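Local coordinates for germination protein YpeB (Bacillus megaterium QM B1551, PDB 5BOI) that takes part in the germination of Bacillus spores and, through this C-terminal PepSY-containing region, probably acts as an inhibitor of a partner protein, at residues A[79-84]-A[109-114]; A[91-96]-A[118-123]. All blocks are in the same frame, centred on the assembly; numbering follows the deposited sequence.

Interaction 1. Residues A[79-84]-A[109-114]; sequences KKQNIS and SAQYDN
A polar surface contact joins Q81, in the loop that leads into helix 85-98, to Q111 near the end of strand 104-112 and N114 in the turn that follows. It belongs to the PepSY-containing C-terminal domain of YpeB, where a helix packs on antiparallel strands; here the loop before that helix meets the turn of the hairpin formed by strands 104-112 and 115-123. A side-chain amide bond thus ties a loop to a strand end at the surface. Q111 NE2 donates to Q81 OE1 over 2.9 Å, reaching the oxygen from above the carbonyl plane rather than along a lone pair, and the bond is bent, with 145° at the hydrogen. The two amide planes stand 78° apart. Q81 gets there by stretching fully, CG anti to the backbone N (chi1 179°) and the chain straight beyond it. Its other amide atom turns back on its own loop: NE2 donates to I83 O at 3.1 Å, with that oxygen lying in the amide plane, which fixes the flip of the group. Cut back to an alanine, the residue would probably leave Q111 NE2 and the bridging water without their shared acceptor and I83 O without this donor. N114 lies against the backbone of the loop, its ND2 3.5 Å from K79 C and hydrogen-bonded to I78 O just before the segment. A water completes the arrangement, donating to Q81 OE1 at 2.9 Å and to N114 OD1 at 2.8 Å.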
# COMPACT_ATOMS: atom_id res chain seq x y z
N LYS A 79 -13.64 -0.41 18.69
CA LYS A 79 -13.78 -0.76 20.10
C LYS A 79 -13.40 -2.18 20.44
O LYS A 79 -13.09 -2.47 21.59
CB LYS A 79 -15.22 -0.49 20.56
CG LYS A 79 -15.70 0.92 20.21
CD LYS A 79 -14.82 1.99 20.88
CE LYS A 79 -15.13 3.36 20.31
NZ LYS A 79 -14.11 4.39 20.70
N LYS A 80 -13.42 -3.09 19.47
CA LYS A 80 -13.30 -4.52 19.76
C LYS A 80 -12.56 -5.24 18.65
O LYS A 80 -12.82 -4.99 17.48
CB LYS A 80 -14.70 -5.15 19.88
CG LYS A 80 -14.74 -6.67 19.87
CD LYS A 80 -14.09 -7.27 21.11
CE LYS A 80 -14.24 -8.79 21.11
NZ LYS A 80 -13.60 -9.37 22.33
N GLN A 81 -11.65 -6.14 19.00
CA GLN A 81 -11.04 -7.02 18.01
C GLN A 81 -11.77 -8.36 17.95
O GLN A 81 -11.73 -9.13 18.90
CB GLN A 81 -9.56 -7.27 18.32
CG GLN A 81 -8.90 -8.22 17.31
CD GLN A 81 -7.42 -8.50 17.64
OE1 GLN A 81 -6.88 -8.00 18.64
NE2 GLN A 81 -6.79 -9.32 16.83
N ASN A 82 -12.42 -8.62 16.81
CA ASN A 82 -13.10 -9.87 16.55
C ASN A 82 -12.35 -10.81 15.61
O ASN A 82 -12.61 -12.02 15.59
CB ASN A 82 -14.47 -9.59 15.96
CG ASN A 82 -15.44 -9.02 16.99
OD1 ASN A 82 -15.46 -9.47 18.14
ND2 ASN A 82 -16.26 -8.08 16.57
N ILE A 83 -11.47 -10.25 14.79
CA ILE A 83 -10.75 -11.09 13.82
C ILE A 83 -9.25 -10.97 14.01
O ILE A 83 -8.75 -9.98 14.54
CB ILE A 83 -11.10 -10.72 12.37
CG1 ILE A 83 -10.57 -9.32 12.04
CG2 ILE A 83 -12.60 -10.85 12.13
CD1 ILE A 83 -10.63 -8.98 10.57
N SER A 84 -8.52 -12.00 13.59
CA SER A 84 -7.06 -11.97 13.69
C SER A 84 -6.44 -10.98 12.70
O SER A 84 -7.09 -10.60 11.71
CB SER A 84 -6.47 -13.37 13.45
OG SER A 84 -6.76 -13.81 12.15
N SER A 109 2.93 -5.33 7.70
CA SER A 109 1.68 -5.51 8.43
C SER A 109 1.92 -5.28 9.90
O SER A 109 2.96 -5.65 10.43
CB SER A 109 1.10 -6.91 8.18
OG SER A 109 1.91 -7.91 8.76
N ALA A 110 0.97 -4.62 10.55
CA ALA A 110 1.08 -4.35 11.96
C ALA A 110 -0.30 -4.19 12.53
O ALA A 110 -1.26 -3.91 11.80
CB ALA A 110 1.90 -3.10 12.22
N GLN A 111 -0.41 -4.41 13.83
CA GLN A 111 -1.65 -4.19 14.54
C GLN A 111 -1.48 -2.99 15.48
O GLN A 111 -0.54 -2.95 16.27
CB GLN A 111 -2.05 -5.44 15.31
CG GLN A 111 -3.19 -5.17 16.28
CD GLN A 111 -3.78 -6.43 16.84
OE1 GLN A 111 -3.45 -7.54 16.40
NE2 GLN A 111 -4.68 -6.29 17.81
N TYR A 112 -2.41 -2.05 15.39
CA TYR A 112 -2.35 -0.77 16.08
C TYR A 112 -3.76 -0.31 16.48
O TYR A 112 -4.57 -0.01 15.60
CB TYR A 112 -1.70 0.27 15.15
CG TYR A 112 -1.19 1.55 15.76
CD1 TYR A 112 0.14 1.66 16.17
CD2 TYR A 112 -1.99 2.68 15.86
CE1 TYR A 112 0.65 2.85 16.71
CE2 TYR A 112 -1.50 3.89 16.39
CZ TYR A 112 -0.17 3.96 16.81
OH TYR A 112 0.33 5.13 17.35
N ASP A 113 -4.06 -0.26 17.77
CA ASP A 113 -5.34 0.32 18.23
C ASP A 113 -6.57 -0.37 17.56
O ASP A 113 -7.43 0.29 16.97
CB ASP A 113 -5.35 1.83 17.96
CG ASP A 113 -6.44 2.56 18.75
OD1 ASP A 113 -7.05 1.94 19.64
OD2 ASP A 113 -6.66 3.77 18.49
N ASN A 114 -6.61 -1.70 17.65
CA ASN A 114 -7.69 -2.51 17.03
C ASN A 114 -7.83 -2.33 15.51
O ASN A 114 -8.89 -2.60 14.94
CB ASN A 114 -9.03 -2.23 17.73
CG ASN A 114 -9.06 -2.77 19.13
OD1 ASN A 114 -8.28 -3.66 19.47
ND2 ASN A 114 -9.98 -2.27 19.96
O HOH W 1 -7.33 -5.99 20.63

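Interaction 2. Residues A[91-96]-A[118-123]; sequences KATKFL and FTFVEQ. With SO4 (sulfate ion), chain C.
The hydrophobic core between helix 85-98 and strand 115-123 is built here around the ring of F120, on which three helix residues converge. L96 CD1 sits over one face, 3.6 Å from the ring centroid and only 11° off the normal, a CH-pi contact centred on the ring. A92 CB approaches the same ring obliquely, 4.0 Å from F120 CZ, and also meets F118 CD2 at 3.9 Å, so one methyl bridges two aromatic residues of alternate strand positions. This is helix-on-sheet packing in the PepSY-containing domain; the axes of segments 91-96 and 118-123 run 44° apart and approach to 10.4 Å. The small A92 side chain probably lets both rings approach the helix. T93 OG1 comes to the edge of the F120 ring, near its plane, 3.6 Å from CE2; the first torsion (chi1 -59°) places OG1 beside the backbone N, where it can bond M89 O, one turn back, as well as meet the ring edge. M106 and L104 of strand 104-112 extend the core beside F120 and L96 respectively. At the end of the strand Q123 NE2 makes a weak bond to O1 of a sulfate, probably from the crystallisation liquor, which R187 NH2 also holds.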
# COMPACT_ATOMS: atom_id res chain seq x y z
N LYS A 91 -8.45 -10.16 4.01
CA LYS A 91 -9.52 -9.26 3.60
C LYS A 91 -8.99 -8.05 2.84
O LYS A 91 -9.61 -7.61 1.86
CB LYS A 91 -10.30 -8.82 4.83
CG LYS A 91 -11.09 -9.96 5.47
CD LYS A 91 -12.09 -9.45 6.49
CE LYS A 91 -13.07 -10.54 6.91
NZ LYS A 91 -12.42 -11.71 7.56
N ALA A 92 -7.85 -7.54 3.28
CA ALA A 92 -7.18 -6.42 2.60
C ALA A 92 -6.76 -6.86 1.20
O ALA A 92 -6.99 -6.16 0.21
CB ALA A 92 -5.99 -5.94 3.41
N THR A 93 -6.15 -8.03 1.11
CA THR A 93 -5.70 -8.54 -0.19
C THR A 93 -6.90 -8.70 -1.14
O THR A 93 -6.84 -8.30 -2.31
CB THR A 93 -4.97 -9.87 -0.02
OG1 THR A 93 -3.82 -9.67 0.85
CG2 THR A 93 -4.54 -10.44 -1.39
N LYS A 94 -8.00 -9.24 -0.62
CA LYS A 94 -9.19 -9.47 -1.45
C LYS A 94 -9.80 -8.16 -1.92
O LYS A 94 -10.24 -8.04 -3.07
CB LYS A 94 -10.25 -10.26 -0.67
CG LYS A 94 -11.56 -10.44 -1.47
CD LYS A 94 -12.72 -10.93 -0.61
CE LYS A 94 -13.99 -11.17 -1.45
NZ LYS A 94 -13.70 -11.77 -2.79
N PHE A 95 -9.84 -7.19 -1.02
CA PHE A 95 -10.40 -5.88 -1.32
C PHE A 95 -9.68 -5.26 -2.52
O PHE A 95 -10.33 -4.81 -3.48
CB PHE A 95 -10.29 -4.95 -0.12
CG PHE A 95 -10.79 -3.56 -0.38
CD1 PHE A 95 -12.13 -3.26 -0.25
CD2 PHE A 95 -9.92 -2.56 -0.76
CE1 PHE A 95 -12.59 -1.98 -0.49
CE2 PHE A 95 -10.38 -1.27 -1.00
CZ PHE A 95 -11.73 -0.99 -0.86
N LEU A 96 -8.34 -5.28 -2.49
CA LEU A 96 -7.55 -4.70 -3.57
C LEU A 96 -7.88 -5.36 -4.91
O LEU A 96 -8.15 -4.67 -5.89
CB LEU A 96 -6.05 -4.80 -3.30
CG LEU A 96 -5.57 -3.89 -2.16
CD1 LEU A 96 -4.13 -4.16 -1.80
CD2 LEU A 96 -5.76 -2.44 -2.57
N PHE A 118 -1.54 -2.12 6.81
CA PHE A 118 -0.84 -2.89 5.78
C PHE A 118 -0.25 -2.00 4.70
O PHE A 118 -0.84 -0.98 4.33
CB PHE A 118 -1.81 -3.88 5.13
CG PHE A 118 -2.50 -4.76 6.10
CD1 PHE A 118 -1.80 -5.76 6.75
CD2 PHE A 118 -3.85 -4.60 6.38
CE1 PHE A 118 -2.43 -6.58 7.65
CE2 PHE A 118 -4.49 -5.44 7.27
CZ PHE A 118 -3.77 -6.43 7.91
N THR A 119 0.92 -2.40 4.19
CA THR A 119 1.47 -1.77 2.99
C THR A 119 1.66 -2.84 1.92
O THR A 119 2.18 -3.92 2.22
CB THR A 119 2.81 -1.06 3.26
OG1 THR A 119 2.64 -0.09 4.30
CG2 THR A 119 3.31 -0.38 1.98
N PHE A 120 1.22 -2.55 0.70
CA PHE A 120 1.37 -3.46 -0.43
C PHE A 120 2.24 -2.75 -1.44
O PHE A 120 2.23 -1.51 -1.48
CB PHE A 120 0.01 -3.78 -1.07
CG PHE A 120 -0.89 -4.61 -0.20
CD1 PHE A 120 -1.60 -4.03 0.85
CD2 PHE A 120 -1.02 -5.97 -0.42
CE1 PHE A 120 -2.43 -4.80 1.66
CE2 PHE A 120 -1.85 -6.73 0.39
CZ PHE A 120 -2.55 -6.15 1.43
N VAL A 121 3.01 -3.49 -2.25
CA VAL A 121 3.83 -2.85 -3.28
C VAL A 121 3.63 -3.51 -4.65
O VAL A 121 3.26 -4.68 -4.75
CB VAL A 121 5.33 -2.89 -2.94
CG1 VAL A 121 5.61 -2.12 -1.65
CG2 VAL A 121 5.83 -4.35 -2.82
N GLU A 122 3.92 -2.74 -5.69
CA GLU A 122 3.75 -3.21 -7.05
C GLU A 122 4.74 -4.32 -7.37
O GLU A 122 5.91 -4.28 -6.95
CB GLU A 122 3.91 -2.07 -8.04
CG GLU A 122 3.65 -2.50 -9.49
CD GLU A 122 4.04 -1.45 -10.49
OE1 GLU A 122 4.86 -0.57 -10.13
OE2 GLU A 122 3.53 -1.50 -11.63
N GLN A 123 4.27 -5.30 -8.12
CA GLN A 123 5.13 -6.36 -8.61
C GLN A 123 5.13 -6.30 -10.15
O GLN A 123 4.05 -6.25 -10.76
CB GLN A 123 4.60 -7.69 -8.05
CG GLN A 123 4.99 -8.97 -8.72
CD GLN A 123 4.28 -10.14 -8.06
OE1 GLN A 123 3.10 -10.39 -8.31
NE2 GLN A 123 4.99 -10.83 -7.18
S SO4 C . 5.77 -14.89 -6.77
O1 SO4 C . 5.32 -13.56 -7.18
O2 SO4 C . 6.20 -14.86 -5.37
O3 SO4 C . 6.88 -15.33 -7.61
O4 SO4 C . 4.64 -15.82 -6.89

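Both interactions bring helix 85-98, or the loop leading into it, against the hairpin of strands 104-112 and 115-123, but at different depths. Interaction 2 is the core contact, apolar and ring-centred, its centre about 6 Å from the centre of the chain; interaction 1 lies at the surface, its centre about 17 Å from that of interaction 2, and relies on amides and a water. The areas buried are almost equal, 191 and 196 Å², so the difference lies in chemistry rather than size. Their segments alternate along the sequence, and they touch where S109 CB packs 3.4 Å from F118 CD1, on neighbouring strands of the hairpin.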